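Local coordinates for oligopeptide ABC transporter, periplasmic oligopeptide-binding protein, putative (PDB 5IPW) that probably serves as a periplasmic solute-binding protein that captures oligopeptides for uptake by an ABC transporter, at residues A[197-200]-A[201-204]. Residues are numbered along the deposited sequence; the frame is centred on the assembly and turned at random.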
loop_
_atom_site.group_PDB
_atom_site.type_symbol
_atom_site.label_atom_id
_atom_site.label_comp_id
_atom_site.label_asym_id
_atom_site.label_seq_id
_atom_site.Cartn_x
_atom_site.Cartn_y
_atom_site.Cartn_z
ATOM N N GLN A 197 -9.408 -20.137 25.616
ATOM C CA GLN A 197 -10.537 -21.039 25.893
ATOM C C GLN A 197 -11.054 -21.762 24.642
ATOM O O GLN A 197 -11.775 -22.747 24.760
ATOM C CB GLN A 197 -11.691 -20.284 26.552
ATOM C CG GLN A 197 -12.353 -19.254 25.657
ATOM C CD GLN A 197 -13.475 -18.550 26.369
ATOM O OE1 GLN A 197 -14.404 -19.196 26.845
ATOM N NE2 GLN A 197 -13.394 -17.227 26.465
ATOM N N PHE A 198 -10.696 -21.254 23.460
ATOM C CA PHE A 198 -11.085 -21.842 22.176
ATOM C C PHE A 198 -9.940 -22.583 21.475
ATOM O O PHE A 198 -10.089 -23.020 20.332
ATOM C CB PHE A 198 -11.597 -20.734 21.254
ATOM C CG PHE A 198 -12.665 -19.885 21.870
ATOM C CD1 PHE A 198 -13.889 -20.435 22.217
ATOM C CD2 PHE A 198 -12.452 -18.540 22.108
ATOM C CE1 PHE A 198 -14.884 -19.658 22.787
ATOM C CE2 PHE A 198 -13.441 -17.758 22.682
ATOM C CZ PHE A 198 -14.658 -18.317 23.023
ATOM N N HIS A 199 -8.812 -22.736 22.165
ATOM C CA HIS A 199 -7.598 -23.277 21.567
ATOM C C HIS A 199 -7.195 -24.590 22.243
ATOM O O HIS A 199 -6.916 -24.603 23.440
ATOM C CB HIS A 199 -6.470 -22.256 21.686
ATOM C CG HIS A 199 -5.368 -22.455 20.695
ATOM N ND1 HIS A 199 -4.373 -23.387 20.872
ATOM C CD2 HIS A 199 -5.096 -21.833 19.525
ATOM C CE1 HIS A 199 -3.536 -23.337 19.852
ATOM N NE2 HIS A 199 -3.950 -22.400 19.019
ATOM N N PRO A 200 -7.177 -25.704 21.480
ATOM C CA PRO A 200 -6.872 -27.042 22.014
ATOM C C PRO A 200 -5.534 -27.210 22.739
ATOM O O PRO A 200 -5.417 -28.085 23.591
ATOM C CB PRO A 200 -6.889 -27.936 20.764
ATOM C CG PRO A 200 -6.872 -27.010 19.598
ATOM C CD PRO A 200 -7.580 -25.785 20.065
ATOM N N LYS A 201 -4.533 -26.417 22.382
ATOM C CA LYS A 201 -3.257 -26.439 23.095
ATOM C C LYS A 201 -3.380 -26.001 24.556
ATOM O O LYS A 201 -2.614 -26.464 25.399
ATOM C CB LYS A 201 -2.218 -25.561 22.391
ATOM C CG LYS A 201 -0.820 -25.666 22.986
ATOM C CD LYS A 201 0.126 -24.659 22.357
ATOM C CE LYS A 201 1.463 -24.641 23.078
ATOM N NZ LYS A 201 2.386 -23.631 22.491
ATOM N N TYR A 202 -4.323 -25.110 24.850
ATOM C CA TYR A 202 -4.475 -24.565 26.198
ATOM C C TYR A 202 -5.734 -25.038 26.901
ATOM O O TYR A 202 -5.850 -24.894 28.117
ATOM C CB TYR A 202 -4.442 -23.032 26.149
ATOM C CG TYR A 202 -3.139 -22.515 25.586
ATOM C CD1 TYR A 202 -2.002 -22.414 26.385
ATOM C CD2 TYR A 202 -3.029 -22.172 24.245
ATOM C CE1 TYR A 202 -0.799 -21.966 25.869
ATOM C CE2 TYR A 202 -1.828 -21.721 23.719
ATOM C CZ TYR A 202 -0.716 -21.620 24.535
ATOM O OH TYR A 202 0.476 -21.174 24.016
ATOM N N THR A 203 -6.666 -25.614 26.150
ATOM C CA THR A 203 -7.949 -26.033 26.700
ATOM C C THR A 203 -8.251 -27.468 26.295
ATOM O O THR A 203 -8.001 -27.849 25.153
ATOM C CB THR A 203 -9.058 -25.115 26.176
ATOM O OG1 THR A 203 -8.694 -23.757 26.439
ATOM C CG2 THR A 203 -10.397 -25.419 26.834
ATOM N N PRO A 204 -8.776 -28.278 27.232
ATOM C CA PRO A 204 -9.224 -29.617 26.850
ATOM C C PRO A 204 -10.221 -29.578 25.690
ATOM O O PRO A 204 -11.183 -28.807 25.722
ATOM C CB PRO A 204 -9.909 -30.158 28.115
ATOM C CG PRO A 204 -9.512 -29.261 29.238
ATOM C CD PRO A 204 -8.757 -28.083 28.694
#
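Two backbone amides, those of Tyr202 and Thr203, converge on the carbonyl oxygen of His199. The Tyr202 N to His199 O bond is 3.0 Å long and reaches the oxygen from above the carbonyl plane, whereas Thr203 N lies in that plane, 2.9 Å from His199 O. A third, weak bond runs from Lys201 N to ND1 of the His199 ring, 3.4 Å away. With helical backbone angles at Pro200 and Lys201, this is a beta-turn with proline in its second position; the further bond from Thr203 widens it into a single alpha-turn. It links the 3-10 residues Gln197 and Phe198 to helix 205-209, for which Pro204 is the N-cap, on the periphery of this family 5 solute-binding protein, the centre of the turn about 36 Å from the centre of the chain.

Among the side chains, a first torsion that sets CG anti to the backbone N (chi1 -158°) puts the edge of the His199 ring beside Lys201 CA. His199 ND1 lies 3.4 Å from Lys201 CB, and the two side chains run next to each other in the same direction. Tyr202 CD2 comes to 3.8 Å from His199 ND1, the two ring planes inclined obliquely at 52°. The second ring nitrogen, NE2, hydrogen-bonds to the backbone oxygen of Asp138, whose carboxylate takes Lys201 NZ in a salt bridge and Tyr202 OH in a hydrogen bond. Replacing His199 by alanine would take away both ring nitrogens, which would probably leave the Asp138 carbonyl and the Lys201 amide without these mates and open a gap beside Lys201 CB.

Farther back, Thr203 OG1 packs 3.3 Å from Gln197 CA while hydrogen-bonding to Lys196 O, and Thr203 CG2 lies 3.7 Å from Gln197 O.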